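Local coordinates for extracellular sialidase/neuraminidase, putative (Aspergillus fumigatus, PDB 2XZJ), which probably hydrolyses the glycosidic bonds of terminal sialic acids, in particular KDN, as a secreted sialidase of the beta-propeller type, at residues A[38-43]-A[56-61]; A[34-39]-A[365-370]; A[52-57]-A[68-73]. All blocks are in the same frame, centred on the assembly; numbering follows the deposited sequence.

Interaction 1. Residues A[38-43]-A[56-61]; sequences FRIPAV and EGRRHT. With KFN (2,6-anhydro-3-deoxy-D-glycero-D-galacto-non-2-enonic acid), chain E.
Glu56 is joined to Arg39 by a reciprocal pair of antiparallel backbone hydrogen bonds, Glu56 N to Arg39 O at 2.7 Å and Arg39 N to Glu56 O at 3.1 Å. The carbonyl oxygen of Glu56 also receives a CA-H contact from Phe38. From the same backbone position the extended Glu56 side chain runs alongside Ile40, with OE2 resting 3.4 Å from Ile40 CG1. That oxygen accepts a bond from the backbone of Asn104, so both carboxylate oxygens are engaged. Gly57 has no side chain, and the ring of Phe38 settles against it, CD1 to CA 3.8 Å.

Arg58, extended from CG to NE, lies alongside the Glu56 carboxylate and grips a single oxygen with two nitrogens: NE and NH2 both reach OE1 from the same face of the carboxylate, NH2 at 2.7 Å. The salt bridge holds the guanidinium in position, with Arg39 CB over one face and the ligand at the edge, where Arg58 NH2 donates to KFN O4 at 2.8 Å. Asp64 holds NH1. Arg39 bends at its third torsion (chi3 56°), which brings its own guanidinium, turned 68° from that of Arg58, to the ligand carboxylate. There NH1 and NH2 fork onto the one oxygen, KFN O1B, NH2 at 2.8 Å. Glu354 takes Arg39 NE, and Arg245 and Arg302 also bind the ligand. Arg39 lies in a Phe-Arg-Ile-Pro sequence, the sialidase FRIP motif, and Arg39, Arg245 and Arg302 are consistent with the arginine triad that holds the carboxylate in sialidases.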
loop_
_atom_site.group_PDB
_atom_site.type_symbol
_atom_site.label_atom_id
_atom_site.label_comp_id
_atom_site.label_asym_id
_atom_site.label_seq_id
_atom_site.Cartn_x
_atom_site.Cartn_y
_atom_site.Cartn_z
ATOM N N PHE A 38 -11.664 1.863 -7.471
ATOM C CA PHE A 38 -10.530 1.133 -6.913
ATOM C C PHE A 38 -9.719 2.057 -6.016
ATOM O O PHE A 38 -9.376 3.149 -6.425
ATOM C CB PHE A 38 -9.671 0.538 -8.027
ATOM C CG PHE A 38 -10.407 -0.504 -8.854
ATOM C CD1 PHE A 38 -10.516 -1.816 -8.400
ATOM C CD2 PHE A 38 -11.018 -0.148 -10.064
ATOM C CE1 PHE A 38 -11.214 -2.775 -9.145
ATOM C CE2 PHE A 38 -11.726 -1.104 -10.826
ATOM C CZ PHE A 38 -11.818 -2.422 -10.356
ATOM N N ARG A 39 -9.450 1.612 -4.789
ATOM C CA ARG A 39 -8.637 2.383 -3.848
ATOM C C ARG A 39 -7.673 1.453 -3.090
ATOM O O ARG A 39 -7.721 0.216 -3.218
ATOM C CB ARG A 39 -9.500 3.151 -2.833
ATOM C CG ARG A 39 -10.306 4.325 -3.376
ATOM C CD ARG A 39 -10.629 5.308 -2.275
ATOM N NE ARG A 39 -9.378 5.722 -1.640
ATOM C CZ ARG A 39 -9.245 6.124 -0.389
ATOM N NH1 ARG A 39 -10.299 6.211 0.424
ATOM N NH2 ARG A 39 -8.032 6.443 0.053
ATOM N N ILE A 40 -6.780 2.069 -2.320
ATOM C CA ILE A 40 -5.932 1.327 -1.385
ATOM C C ILE A 40 -5.028 0.300 -2.114
ATOM O O ILE A 40 -5.210 -0.930 -1.980
ATOM C CB ILE A 40 -6.782 0.683 -0.209
ATOM C CG1 ILE A 40 -7.933 1.590 0.260
ATOM C CG2 ILE A 40 -5.898 0.286 0.970
ATOM C CD1 ILE A 40 -7.539 3.029 0.670
ATOM N N PRO A 41 -4.051 0.803 -2.904
ATOM C CA PRO A 41 -3.126 -0.055 -3.649
ATOM C C PRO A 41 -2.046 -0.744 -2.805
ATOM O O PRO A 41 -1.659 -0.265 -1.730
ATOM C CB PRO A 41 -2.444 0.949 -4.612
ATOM C CG PRO A 41 -2.476 2.254 -3.824
ATOM C CD PRO A 41 -3.862 2.229 -3.266
ATOM N N ALA A 42 -1.555 -1.869 -3.312
ATOM C CA ALA A 42 -0.378 -2.523 -2.748
ATOM C C ALA A 42 0.305 -3.288 -3.870
ATOM O O ALA A 42 -0.360 -3.958 -4.674
ATOM C CB ALA A 42 -0.779 -3.466 -1.647
ATOM N N VAL A 43 1.623 -3.224 -3.915
ATOM C CA VAL A 43 2.355 -3.904 -4.985
ATOM C C VAL A 43 3.636 -4.554 -4.486
ATOM O O VAL A 43 4.374 -3.959 -3.691
ATOM C CB VAL A 43 2.620 -2.955 -6.194
ATOM C CG1 VAL A 43 3.576 -1.769 -5.817
ATOM C CG2 VAL A 43 3.143 -3.742 -7.417
ATOM N N GLU A 56 -8.334 -2.463 -3.311
ATOM C CA GLU A 56 -9.694 -2.636 -2.865
ATOM C C GLU A 56 -10.640 -2.340 -4.042
ATOM O O GLU A 56 -10.593 -1.255 -4.629
ATOM C CB GLU A 56 -9.971 -1.697 -1.702
ATOM C CG GLU A 56 -9.602 -2.251 -0.342
ATOM C CD GLU A 56 -9.872 -1.260 0.768
ATOM O OE1 GLU A 56 -10.847 -0.475 0.647
ATOM O OE2 GLU A 56 -9.131 -1.270 1.765
ATOM N N GLY A 57 -11.466 -3.324 -4.405
ATOM C CA GLY A 57 -12.508 -3.107 -5.390
ATOM C C GLY A 57 -13.761 -2.697 -4.633
ATOM O O GLY A 57 -14.403 -3.530 -3.989
ATOM N N ARG A 58 -14.089 -1.414 -4.704
ATOM C CA ARG A 58 -15.211 -0.848 -3.938
ATOM C C ARG A 58 -16.434 -0.854 -4.831
ATOM O O ARG A 58 -16.505 -0.117 -5.836
ATOM C CB ARG A 58 -14.862 0.543 -3.415
ATOM C CG ARG A 58 -13.571 0.521 -2.575
ATOM C CD ARG A 58 -13.337 1.815 -1.797
ATOM N NE ARG A 58 -12.373 1.576 -0.716
ATOM C CZ ARG A 58 -12.048 2.458 0.218
ATOM N NH1 ARG A 58 -12.595 3.670 0.206
ATOM N NH2 ARG A 58 -11.170 2.115 1.166
ATOM N N ARG A 59 -17.381 -1.710 -4.473
ATOM C CA ARG A 59 -18.368 -2.172 -5.439
ATOM C C ARG A 59 -19.306 -1.071 -5.915
ATOM O O ARG A 59 -19.509 -0.921 -7.123
ATOM C CB ARG A 59 -19.153 -3.357 -4.889
ATOM C CG ARG A 59 -18.359 -4.662 -4.818
ATOM C CD ARG A 59 -18.732 -5.618 -5.952
ATOM N NE ARG A 59 -20.162 -5.965 -5.952
ATOM C CZ ARG A 59 -21.009 -5.657 -6.938
ATOM N NH1 ARG A 59 -20.590 -4.978 -8.010
ATOM N NH2 ARG A 59 -22.285 -6.027 -6.853
ATOM N N HIS A 60 -19.847 -0.305 -4.962
ATOM C CA HIS A 60 -20.981 0.604 -5.217
ATOM C C HIS A 60 -20.666 2.083 -5.140
ATOM O O HIS A 60 -21.281 2.884 -5.846
ATOM C CB HIS A 60 -22.147 0.283 -4.271
ATOM C CG HIS A 60 -22.535 -1.159 -4.283
ATOM N ND1 HIS A 60 -22.963 -1.807 -5.427
ATOM C CD2 HIS A 60 -22.538 -2.089 -3.299
ATOM C CE1 HIS A 60 -23.216 -3.070 -5.143
ATOM N NE2 HIS A 60 -22.961 -3.270 -3.861
ATOM N N THR A 61 -19.703 2.440 -4.299
ATOM C CA THR A 61 -19.336 3.839 -4.082
ATOM C C THR A 61 -17.846 3.876 -3.787
ATOM O O THR A 61 -17.191 2.839 -3.712
ATOM C CB THR A 61 -20.066 4.457 -2.850
ATOM O OG1 THR A 61 -19.454 3.995 -1.645
ATOM C CG2 THR A 61 -21.577 4.098 -2.821
HETATM C C1 KFN E . -8.642 7.583 3.784
HETATM C C3 KFN E . -9.044 5.102 3.673
HETATM C C4 KFN E . -9.180 3.713 4.338
HETATM C C5 KFN E . -9.513 3.858 5.849
HETATM C C6 KFN E . -8.603 4.931 6.500
HETATM C C7 KFN E . -8.910 5.212 7.997
HETATM C C8 KFN E . -7.851 6.096 8.677
HETATM C C9 KFN E . -8.335 6.563 10.039
HETATM O O5 KFN E . -9.373 2.606 6.555
HETATM O O1B KFN E . -8.697 7.605 2.540
HETATM O O1A KFN E . -8.417 8.578 4.531
HETATM O O4 KFN E . -10.152 2.943 3.600
HETATM O O6 KFN E . -8.737 6.222 5.810
HETATM C C2 KFN E . -8.813 6.243 4.449
HETATM O O7 KFN E . -10.146 5.917 8.087
HETATM O O8 KFN E . -6.620 5.394 8.833
HETATM O O9 KFN E . -8.456 5.441 10.936
#

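Interaction 2. Residues A[34-39]-A[365-370]; sequences GFHSFR and NSYRAI. With KFN (2,6-anhydro-3-deoxy-D-glycero-D-galacto-non-2-enonic acid), chain E.
His36 swings its ring over Tyr367 by placing CG opposite the backbone N (chi1 -177°), while Ser37 holds OG beside its own N (chi1 -77°), next to the backbone of Arg368. The pair forms a classic beta bulge opposite Arg58, where the blade begun by strand 37-45 meets the blade that joins the N-terminal strand 12-18 to the C-terminal strand 368-375, at the closure of the six-bladed propeller. The two rings make an offset stack, centroids 4.1 Å apart and planes at 16°, with Tyr367 CE1 over the imidazole near its rim. His36 NE2 donates to Asn365 OD1 at 2.7 Å from above the amide's carbonyl plane, and a weak second bond goes to Asn365 O. On the other ring nitrogen, ND1 and Ser37 OG are hydrogen-bonded, and OG accepts from Arg368 N at 2.9 Å.

Further along, Arg39 and Arg368 extend together. Arg368 NH1 sits 3.5 Å from Arg39 CD and over one face of the Arg39 guanidinium, whose NE is salt-bridged to Glu354. Ile370 CD1 packs on Phe38 CB at 3.9 Å. One water bridges Phe38 O and Ala369 O, while Phe38 N makes a 2.8 Å bond to Arg368 O.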
loop_
_atom_site.group_PDB
_atom_site.type_symbol
_atom_site.label_atom_id
_atom_site.label_comp_id
_atom_site.label_asym_id
_atom_site.label_seq_id
_atom_site.Cartn_x
_atom_site.Cartn_y
_atom_site.Cartn_z
ATOM N N GLY A 34 -18.485 -5.925 -11.398
ATOM C CA GLY A 34 -17.747 -4.682 -11.580
ATOM C C GLY A 34 -17.617 -3.845 -10.315
ATOM O O GLY A 34 -18.212 -4.171 -9.281
ATOM N N PHE A 35 -16.881 -2.740 -10.429
ATOM C CA PHE A 35 -16.568 -1.876 -9.283
ATOM C C PHE A 35 -16.621 -0.394 -9.591
ATOM O O PHE A 35 -16.030 0.080 -10.580
ATOM C CB PHE A 35 -15.178 -2.202 -8.738
ATOM C CG PHE A 35 -15.018 -3.617 -8.347
ATOM C CD1 PHE A 35 -15.405 -4.040 -7.079
ATOM C CD2 PHE A 35 -14.517 -4.542 -9.238
ATOM C CE1 PHE A 35 -15.281 -5.356 -6.694
ATOM C CE2 PHE A 35 -14.407 -5.900 -8.861
ATOM C CZ PHE A 35 -14.769 -6.286 -7.558
ATOM N N HIS A 36 -17.313 0.335 -8.719
ATOM C CA HIS A 36 -17.413 1.785 -8.835
ATOM C C HIS A 36 -16.015 2.379 -8.841
ATOM O O HIS A 36 -15.647 3.131 -9.735
ATOM C CB HIS A 36 -18.197 2.359 -7.663
ATOM C CG HIS A 36 -18.411 3.843 -7.746
ATOM N ND1 HIS A 36 -17.479 4.753 -7.285
ATOM C CD2 HIS A 36 -19.432 4.572 -8.259
ATOM C CE1 HIS A 36 -17.927 5.981 -7.495
ATOM N NE2 HIS A 36 -19.107 5.900 -8.091
ATOM N N SER A 37 -15.241 1.988 -7.840
ATOM C CA SER A 37 -13.956 2.600 -7.549
ATOM C C SER A 37 -12.926 1.548 -7.183
ATOM O O SER A 37 -13.271 0.484 -6.666
ATOM C CB SER A 37 -14.115 3.589 -6.408
ATOM O OG SER A 37 -14.717 4.800 -6.872
ATOM N N PHE A 38 -11.664 1.863 -7.471
ATOM C CA PHE A 38 -10.530 1.133 -6.913
ATOM C C PHE A 38 -9.719 2.057 -6.016
ATOM O O PHE A 38 -9.376 3.149 -6.425
ATOM C CB PHE A 38 -9.671 0.538 -8.027
ATOM C CG PHE A 38 -10.407 -0.504 -8.854
ATOM C CD1 PHE A 38 -10.516 -1.816 -8.400
ATOM C CD2 PHE A 38 -11.018 -0.148 -10.064
ATOM C CE1 PHE A 38 -11.214 -2.775 -9.145
ATOM C CE2 PHE A 38 -11.726 -1.104 -10.826
ATOM C CZ PHE A 38 -11.818 -2.422 -10.356
ATOM N N ARG A 39 -9.450 1.612 -4.789
ATOM C CA ARG A 39 -8.637 2.383 -3.848
ATOM C C ARG A 39 -7.673 1.453 -3.090
ATOM O O ARG A 39 -7.721 0.216 -3.218
ATOM C CB ARG A 39 -9.500 3.151 -2.833
ATOM C CG ARG A 39 -10.306 4.325 -3.376
ATOM C CD ARG A 39 -10.629 5.308 -2.275
ATOM N NE ARG A 39 -9.378 5.722 -1.640
ATOM C CZ ARG A 39 -9.245 6.124 -0.389
ATOM N NH1 ARG A 39 -10.299 6.211 0.424
ATOM N NH2 ARG A 39 -8.032 6.443 0.053
ATOM N N ASN A 365 -20.000 9.402 -4.785
ATOM C CA ASN A 365 -20.036 8.985 -6.196
ATOM C C ASN A 365 -18.813 9.389 -7.071
ATOM O O ASN A 365 -18.800 9.151 -8.279
ATOM C CB ASN A 365 -21.365 9.392 -6.855
ATOM C CG ASN A 365 -21.620 8.647 -8.150
ATOM O OD1 ASN A 365 -21.372 7.440 -8.242
ATOM N ND2 ASN A 365 -22.125 9.354 -9.156
ATOM N N SER A 366 -17.782 9.960 -6.458
ATOM C CA SER A 366 -16.569 10.317 -7.185
ATOM C C SER A 366 -15.727 9.067 -7.515
ATOM O O SER A 366 -15.229 8.391 -6.631
ATOM C CB SER A 366 -15.749 11.336 -6.392
ATOM O OG SER A 366 -16.221 12.655 -6.625
ATOM N N TYR A 367 -15.601 8.777 -8.806
ATOM C CA TYR A 367 -14.909 7.594 -9.274
ATOM C C TYR A 367 -13.447 7.646 -8.884
ATOM O O TYR A 367 -12.806 8.685 -9.011
ATOM C CB TYR A 367 -15.091 7.450 -10.792
ATOM C CG TYR A 367 -16.532 7.164 -11.142
ATOM C CD1 TYR A 367 -17.041 5.864 -11.046
ATOM C CD2 TYR A 367 -17.404 8.194 -11.502
ATOM C CE1 TYR A 367 -18.375 5.588 -11.330
ATOM C CE2 TYR A 367 -18.757 7.925 -11.801
ATOM C CZ TYR A 367 -19.230 6.620 -11.691
ATOM O OH TYR A 367 -20.549 6.313 -11.992
ATOM N N ARG A 368 -12.937 6.530 -8.374
ATOM C CA ARG A 368 -11.515 6.421 -8.028
ATOM C C ARG A 368 -10.834 5.343 -8.860
ATOM O O ARG A 368 -11.331 4.218 -8.965
ATOM C CB ARG A 368 -11.346 6.091 -6.562
ATOM C CG ARG A 368 -12.146 6.950 -5.598
ATOM C CD ARG A 368 -11.807 8.437 -5.763
ATOM N NE ARG A 368 -12.426 9.268 -4.733
ATOM C CZ ARG A 368 -11.972 9.383 -3.493
ATOM N NH1 ARG A 368 -10.896 8.697 -3.105
ATOM N NH2 ARG A 368 -12.593 10.171 -2.634
ATOM N N ALA A 369 -9.670 5.701 -9.403
ATOM C CA ALA A 369 -8.895 4.862 -10.315
ATOM C C ALA A 369 -7.500 4.687 -9.726
ATOM O O ALA A 369 -7.119 5.449 -8.839
ATOM C CB ALA A 369 -8.793 5.540 -11.664
ATOM N N ILE A 370 -6.741 3.695 -10.208
ATOM C CA ILE A 370 -5.357 3.519 -9.739
ATOM C C ILE A 370 -4.356 3.518 -10.898
ATOM O O ILE A 370 -4.488 2.741 -11.852
ATOM C CB ILE A 370 -5.197 2.254 -8.876
ATOM C CG1 ILE A 370 -6.070 2.371 -7.631
ATOM C CG2 ILE A 370 -3.720 2.020 -8.479
ATOM C CD1 ILE A 370 -6.022 1.157 -6.714
HETATM C C1 KFN E . -8.642 7.583 3.784
HETATM C C3 KFN E . -9.044 5.102 3.673
HETATM C C4 KFN E . -9.180 3.713 4.338
HETATM C C5 KFN E . -9.513 3.858 5.849
HETATM C C6 KFN E . -8.603 4.931 6.500
HETATM C C7 KFN E . -8.910 5.212 7.997
HETATM C C8 KFN E . -7.851 6.096 8.677
HETATM C C9 KFN E . -8.335 6.563 10.039
HETATM O O5 KFN E . -9.373 2.606 6.555
HETATM O O1B KFN E . -8.697 7.605 2.540
HETATM O O1A KFN E . -8.417 8.578 4.531
HETATM O O4 KFN E . -10.152 2.943 3.600
HETATM O O6 KFN E . -8.737 6.222 5.810
HETATM C C2 KFN E . -8.813 6.243 4.449
HETATM O O7 KFN E . -10.146 5.917 8.087
HETATM O O8 KFN E . -6.620 5.394 8.833
HETATM O O9 KFN E . -8.456 5.441 10.936
HETATM O O HOH W 1 -8.013 5.238 -6.074
#

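Interaction 3. Residues A[52-57]-A[68-73]; sequences LAFAEG and INLVYK. With NA (sodium ion), chain C.
Strands 52-57 and 68-73 run antiparallel, their axes 4.6 Å apart at 155°, and the hydrogen-bonded pairs Ala53-Lys73, Ala55-Val71 and Gly57-Asn69 each exchange two backbone bonds. Between them lie the non-hydrogen-bonded pairs Phe54-Tyr72 and Glu56-Leu70, where CA-H groups fill in: Phe54 CA faces Val71 O and Tyr72 CA faces Ala53 O. The shortest of the six backbone bonds is Gly57 N to Asn69 O, 2.7 Å.

Phe54, Glu56, Leu70 and Tyr72 share one face. Tyr72 and Phe54 leave their strands in a common direction, with Phe54 CD2 3.7 Å from Tyr72 CB, and the closeness of this pairing also puts Tyr72 CB 3.2 Å from Ala53 O. The Tyr72 ring is carried between its own N and carbonyl carbon (chi1 75°), which leads it away from strand 52-57 to an edge-to-face meeting with Trp165; its hydroxyl is hydrogen-bonded to the carbonyl oxygen of Gly162. Leu70 CD2 touches Phe54 CD2 at 4.0 Å. Farther along, Ile68 CG2 lies across the Glu56 stem, 3.8 Å from CB, so aliphatic carbon borders the carboxylate that holds Arg58.

On the opposite face Val71 lies between Ala55 and Gly57. Its CG2 comes 3.4 Å from Ala55 O and also approaches Gly57 N, while CG1 lies on the side where Gly57 carries no side chain. Beyond it, Asn69 lies at a sodium ion together with Asp67, Gly96 and Gly98, and a water on the metal donates to Ile68 O at 2.8 Å. The pair forms the middle of a four-stranded blade: strand 37-45 flanks 51-58, strand 92-93 follows 68-74, and the Phe54-Leu70 face packs on strands 101-109 and 115-122 of the next blade.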
loop_
_atom_site.group_PDB
_atom_site.type_symbol
_atom_site.label_atom_id
_atom_site.label_comp_id
_atom_site.label_asym_id
_atom_site.label_seq_id
_atom_site.Cartn_x
_atom_site.Cartn_y
_atom_site.Cartn_z
ATOM N N LEU A 52 2.756 -8.379 -8.732
ATOM C CA LEU A 52 1.387 -8.565 -8.258
ATOM C C LEU A 52 0.887 -7.221 -7.740
ATOM O O LEU A 52 1.504 -6.633 -6.843
ATOM C CB LEU A 52 1.372 -9.590 -7.114
ATOM C CG LEU A 52 1.956 -10.989 -7.341
ATOM C CD1 LEU A 52 1.737 -11.849 -6.112
ATOM C CD2 LEU A 52 1.324 -11.654 -8.571
ATOM N N ALA A 53 -0.214 -6.724 -8.306
ATOM C CA ALA A 53 -0.753 -5.442 -7.882
ATOM C C ALA A 53 -2.129 -5.674 -7.263
ATOM O O ALA A 53 -3.004 -6.269 -7.907
ATOM C CB ALA A 53 -0.842 -4.504 -9.066
ATOM N N PHE A 54 -2.301 -5.238 -6.016
ATOM C CA PHE A 54 -3.530 -5.470 -5.261
ATOM C C PHE A 54 -4.266 -4.163 -5.014
ATOM O O PHE A 54 -3.661 -3.079 -4.998
ATOM C CB PHE A 54 -3.256 -6.109 -3.903
ATOM C CG PHE A 54 -2.440 -7.357 -3.956
ATOM C CD1 PHE A 54 -1.043 -7.295 -3.975
ATOM C CD2 PHE A 54 -3.054 -8.603 -3.953
ATOM C CE1 PHE A 54 -0.264 -8.472 -4.000
ATOM C CE2 PHE A 54 -2.288 -9.775 -3.992
ATOM C CZ PHE A 54 -0.898 -9.714 -4.016
ATOM N N ALA A 55 -5.579 -4.258 -4.834
ATOM C CA ALA A 55 -6.360 -3.070 -4.526
ATOM C C ALA A 55 -7.707 -3.441 -3.937
ATOM O O ALA A 55 -8.144 -4.593 -3.987
ATOM C CB ALA A 55 -6.531 -2.195 -5.753
ATOM N N GLU A 56 -8.334 -2.463 -3.311
ATOM C CA GLU A 56 -9.694 -2.636 -2.865
ATOM C C GLU A 56 -10.640 -2.340 -4.042
ATOM O O GLU A 56 -10.593 -1.255 -4.629
ATOM C CB GLU A 56 -9.971 -1.697 -1.702
ATOM C CG GLU A 56 -9.602 -2.251 -0.342
ATOM C CD GLU A 56 -9.872 -1.260 0.768
ATOM O OE1 GLU A 56 -10.847 -0.475 0.647
ATOM O OE2 GLU A 56 -9.131 -1.270 1.765
ATOM N N GLY A 57 -11.466 -3.324 -4.405
ATOM C CA GLY A 57 -12.508 -3.107 -5.390
ATOM C C GLY A 57 -13.761 -2.697 -4.633
ATOM O O GLY A 57 -14.403 -3.530 -3.989
ATOM N N ILE A 68 -16.909 -4.476 -0.293
ATOM C CA ILE A 68 -15.600 -4.213 -0.896
ATOM C C ILE A 68 -14.853 -5.523 -1.020
ATOM O O ILE A 68 -14.756 -6.272 -0.052
ATOM C CB ILE A 68 -14.775 -3.206 -0.062
ATOM C CG1 ILE A 68 -15.454 -1.837 -0.060
ATOM C CG2 ILE A 68 -13.322 -3.101 -0.590
ATOM C CD1 ILE A 68 -14.950 -0.884 1.030
ATOM N N ASN A 69 -14.352 -5.800 -2.223
ATOM C CA ASN A 69 -13.602 -7.023 -2.487
ATOM C C ASN A 69 -12.128 -6.749 -2.679
ATOM O O ASN A 69 -11.754 -5.685 -3.199
ATOM C CB ASN A 69 -14.140 -7.709 -3.748
ATOM C CG ASN A 69 -15.611 -8.038 -3.634
ATOM O OD1 ASN A 69 -16.170 -8.068 -2.534
ATOM N ND2 ASN A 69 -16.244 -8.332 -4.767
ATOM N N LEU A 70 -11.303 -7.718 -2.282
ATOM C CA LEU A 70 -9.881 -7.612 -2.526
ATOM C C LEU A 70 -9.515 -8.142 -3.906
ATOM O O LEU A 70 -9.563 -9.352 -4.151
ATOM C CB LEU A 70 -9.044 -8.273 -1.422
ATOM C CG LEU A 70 -7.811 -7.366 -1.482
ATOM C CD1 LEU A 70 -7.581 -6.555 -0.215
ATOM C CD2 LEU A 70 -6.538 -7.931 -2.060
ATOM N N VAL A 71 -9.125 -7.220 -4.783
ATOM C CA VAL A 71 -8.804 -7.556 -6.177
ATOM C C VAL A 71 -7.318 -7.466 -6.490
ATOM O O VAL A 71 -6.529 -6.941 -5.685
ATOM C CB VAL A 71 -9.688 -6.746 -7.187
ATOM C CG1 VAL A 71 -11.157 -7.109 -6.968
ATOM C CG2 VAL A 71 -9.491 -5.220 -7.062
ATOM N N TYR A 72 -6.937 -8.035 -7.627
ATOM C CA TYR A 72 -5.557 -7.949 -8.069
ATOM C C TYR A 72 -5.380 -8.196 -9.549
ATOM O O TYR A 72 -6.291 -8.697 -10.237
ATOM C CB TYR A 72 -4.673 -8.895 -7.266
ATOM C CG TYR A 72 -4.792 -10.355 -7.623
ATOM C CD1 TYR A 72 -5.919 -11.088 -7.269
ATOM C CD2 TYR A 72 -3.747 -11.021 -8.271
ATOM C CE1 TYR A 72 -6.020 -12.436 -7.568
ATOM C CE2 TYR A 72 -3.841 -12.379 -8.569
ATOM C CZ TYR A 72 -4.981 -13.074 -8.217
ATOM O OH TYR A 72 -5.089 -14.411 -8.503
ATOM N N LYS A 73 -4.183 -7.859 -10.017
ATOM C CA LYS A 73 -3.754 -8.137 -11.370
ATOM C C LYS A 73 -2.307 -8.597 -11.279
ATOM O O LYS A 73 -1.543 -8.121 -10.433
ATOM C CB LYS A 73 -3.830 -6.888 -12.245
ATOM C CG LYS A 73 -5.221 -6.379 -12.599
ATOM C CD LYS A 73 -5.155 -5.465 -13.832
ATOM C CE LYS A 73 -6.512 -4.942 -14.218
ATOM N NZ LYS A 73 -6.441 -4.012 -15.416
HETATM NA NA NA C . -18.248 -8.874 -1.528
HETATM O O HOH W 2 -16.908 -8.026 0.223
#

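Interactions 1 and 3 belong to one blade and meet at strand 51-58, sharing Glu56 and Gly57: that strand pairs with 37-45 on one side and 68-74 on the other. Interaction 2 shares Phe38 and Arg39 with interaction 1 but leads out to strand 368-375 of the blade that closes the ring. All three are buried, though interaction 2 includes partly exposed residues. Their chemistry differs accordingly: 52-57 with 68-73 is mostly backbone bonds and apolar packing, with a sodium site at one end; 38-43 with 56-61 brings charged side chains to the ligand, one of which, Arg39, it shares with interaction 2; and 34-39 with 365-370 mixes an aromatic stack with side-chain hydrogen bonds.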